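Local coordinates for sensor histidine kinase DcuS (Escherichia coli, PDB 3BY8), which senses C4-dicarboxylates such as fumarate through its periplasmic domain and activates the response regulator DcuR by phosphorylation, at residues Gln105-Phe110 against Ile126-Ser131. Numbering follows the deposited sequence.
Sequences QALRVF and IGLELS. With LMR ((2S)-2-hydroxybutanedioic acid), chain B.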
loop_
_atom_site.group_PDB
_atom_site.type_symbol
_atom_site.label_atom_id
_atom_site.label_comp_id
_atom_site.label_asym_id
_atom_site.label_seq_id
_atom_site.Cartn_x
_atom_site.Cartn_y
_atom_site.Cartn_z
ATOM N N GLN A 105 -3.731 -5.139 13.164
ATOM C CA GLN A 105 -4.997 -5.124 12.444
ATOM C C GLN A 105 -5.179 -3.703 11.938
ATOM O O GLN A 105 -4.906 -2.713 12.660
ATOM C CB GLN A 105 -6.111 -5.517 13.386
ATOM C CG GLN A 105 -6.009 -6.968 13.784
ATOM C CD GLN A 105 -7.139 -7.369 14.685
ATOM O OE1 GLN A 105 -7.367 -8.557 14.950
ATOM N NE2 GLN A 105 -7.865 -6.370 15.173
ATOM N N ALA A 106 -5.665 -3.605 10.708
ATOM C CA ALA A 106 -5.740 -2.327 10.044
ATOM C C ALA A 106 -6.848 -2.134 9.045
ATOM O O ALA A 106 -7.416 -3.098 8.542
ATOM C CB ALA A 106 -4.415 -2.113 9.312
ATOM N N LEU A 107 -7.138 -0.859 8.784
ATOM C CA LEU A 107 -8.057 -0.412 7.754
ATOM C C LEU A 107 -7.057 -0.261 6.603
ATOM O O LEU A 107 -6.073 0.487 6.688
ATOM C CB LEU A 107 -8.657 0.940 8.121
ATOM C CG LEU A 107 -9.533 1.547 7.035
ATOM C CD1 LEU A 107 -10.683 0.636 6.693
ATOM C CD2 LEU A 107 -10.051 2.902 7.549
ATOM N N ARG A 108 -7.302 -1.007 5.537
ATOM C CA ARG A 108 -6.373 -1.076 4.417
ATOM C C ARG A 108 -7.005 -0.699 3.103
ATOM O O ARG A 108 -8.137 -1.037 2.822
ATOM C CB ARG A 108 -5.862 -2.523 4.360
ATOM C CG ARG A 108 -5.145 -2.939 5.641
ATOM C CD ARG A 108 -5.408 -4.409 6.061
ATOM N NE ARG A 108 -5.059 -5.415 5.046
ATOM C CZ ARG A 108 -3.942 -6.123 5.034
ATOM N NH1 ARG A 108 -2.998 -5.968 5.959
ATOM N NH2 ARG A 108 -3.799 -7.076 4.114
ATOM N N VAL A 109 -6.237 0.021 2.287
ATOM C CA VAL A 109 -6.687 0.443 0.975
ATOM C C VAL A 109 -5.679 0.002 -0.085
ATOM O O VAL A 109 -4.466 -0.174 0.180
ATOM C CB VAL A 109 -6.919 1.997 0.893
ATOM C CG1 VAL A 109 -7.876 2.409 2.033
ATOM C CG2 VAL A 109 -5.608 2.785 0.962
ATOM N N PHE A 110 -6.202 -0.131 -1.301
ATOM C CA PHE A 110 -5.388 -0.670 -2.398
ATOM C C PHE A 110 -5.732 0.020 -3.688
ATOM O O PHE A 110 -6.907 0.262 -3.975
ATOM C CB PHE A 110 -5.713 -2.181 -2.618
ATOM C CG PHE A 110 -5.477 -3.038 -1.418
ATOM C CD1 PHE A 110 -6.414 -3.072 -0.372
ATOM C CD2 PHE A 110 -4.324 -3.820 -1.317
ATOM C CE1 PHE A 110 -6.186 -3.883 0.758
ATOM C CE2 PHE A 110 -4.107 -4.619 -0.205
ATOM C CZ PHE A 110 -5.041 -4.656 0.838
ATOM N N ILE A 126 -1.950 0.292 1.380
ATOM C CA ILE A 126 -1.646 1.156 2.551
ATOM C C ILE A 126 -2.577 0.816 3.717
ATOM O O ILE A 126 -3.763 0.583 3.512
ATOM C CB ILE A 126 -1.804 2.655 2.179
ATOM C CG1 ILE A 126 -0.756 3.003 1.123
ATOM C CG2 ILE A 126 -1.682 3.552 3.431
ATOM C CD1 ILE A 126 -0.662 4.515 0.794
ATOM N N GLY A 127 -2.022 0.741 4.923
ATOM C CA GLY A 127 -2.844 0.442 6.076
ATOM C C GLY A 127 -2.793 1.536 7.133
ATOM O O GLY A 127 -1.763 2.213 7.294
ATOM N N LEU A 128 -3.910 1.666 7.837
ATOM C CA LEU A 128 -4.129 2.601 8.941
ATOM C C LEU A 128 -4.425 1.669 10.120
ATOM O O LEU A 128 -5.349 0.873 10.044
ATOM C CB LEU A 128 -5.400 3.438 8.690
ATOM C CG LEU A 128 -5.559 4.461 7.557
ATOM C CD1 LEU A 128 -6.994 4.535 7.062
ATOM C CD2 LEU A 128 -5.117 5.809 8.074
ATOM N N GLU A 129 -3.672 1.781 11.207
ATOM C CA GLU A 129 -3.889 0.935 12.382
ATOM C C GLU A 129 -5.331 1.086 12.903
ATOM O O GLU A 129 -5.810 2.203 13.123
ATOM C CB GLU A 129 -2.868 1.330 13.450
ATOM C CG GLU A 129 -2.528 0.250 14.448
ATOM C CD GLU A 129 -1.278 0.584 15.253
ATOM O OE1 GLU A 129 -0.960 -0.174 16.195
ATOM O OE2 GLU A 129 -0.612 1.602 14.937
ATOM N N LEU A 130 -6.043 -0.026 13.090
ATOM C CA LEU A 130 -7.420 0.050 13.561
ATOM C C LEU A 130 -7.562 0.836 14.867
ATOM O O LEU A 130 -8.510 1.612 15.017
ATOM C CB LEU A 130 -8.008 -1.352 13.780
ATOM C CG LEU A 130 -8.847 -2.007 12.701
ATOM C CD1 LEU A 130 -9.622 -3.167 13.357
ATOM C CD2 LEU A 130 -9.800 -1.002 12.076
ATOM N N SER A 131 -6.640 0.610 15.796
ATOM C CA SER A 131 -6.703 1.286 17.091
ATOM C C SER A 131 -6.593 2.792 16.927
ATOM O O SER A 131 -7.142 3.561 17.726
ATOM C CB SER A 131 -5.607 0.757 18.027
ATOM O OG SER A 131 -4.316 0.946 17.487
HETATM C C1 LMR B . 1.441 -7.266 3.939
HETATM O O1A LMR B . 2.430 -6.627 3.691
HETATM O O1B LMR B . 1.470 -8.513 3.881
HETATM C C2 LMR B . 0.339 -6.559 4.668
HETATM O O2 LMR B . -0.713 -7.515 5.122
HETATM C C3 LMR B . 0.851 -5.595 5.755
HETATM C C4 LMR B . 1.144 -6.385 7.046
HETATM O O4A LMR B . 2.128 -7.122 7.083
HETATM O O4B LMR B . 0.336 -6.321 8.017
HETATM O O HOH W 1 -4.949 -1.957 15.378
#
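R108 and G127 face each other as a non-hydrogen-bonded pair, their CA atoms 4.2 Å apart, and show how two antiparallel strands can carry a binding residue on one face while packing a core on the other. From R108, CB lies 3.8 Å from I126 O, and CG stands over the bare backbone of G127, 4.1 Å from its CA. Bends at chi2 (143°) and chi3 (57°) then turn the chain away from the neighbouring strand. NE meets D85 in a salt bridge, and NH2 bonds to the carbonyl of K82. At the tip, the ligand hydroxyl O2 lies at the edge of the guanidinium, in its plane, taking a 2.9 Å hydrogen bond from R108 NH1 and a longer, more bent one from R108 NH2. A leucine here would probably leave the ligand hydroxyl without these two donors and the D85 carboxylate without this salt bridge.

On the opposite face, L107 and L128 lie alongside each other, pointing the same way, with CD2 of L107 pressed tightly against CD1 of L128 at 3.5 Å; V109 and I126 continue this apolar row, and helix 8-25 packs on L107, V109 and I126. Between the faces, reciprocal N-H...O bonds join L107 with L128 and V109 with I126. Past the last strand residue, L130 N gives a nearly straight bond (175°) to Q105 O, and a water links that same oxygen to S131 N, tying the start of helix 130-138 to the residue that leads into strand 106-114. This is the central hairpin of the antiparallel sheet in a single Cache sensor domain, with R108 completing the malate pocket beside R68, H71, the backbone of G101, F102 and L103, and the K82 carbonyl, whose oxygen bonds both ligand and R108.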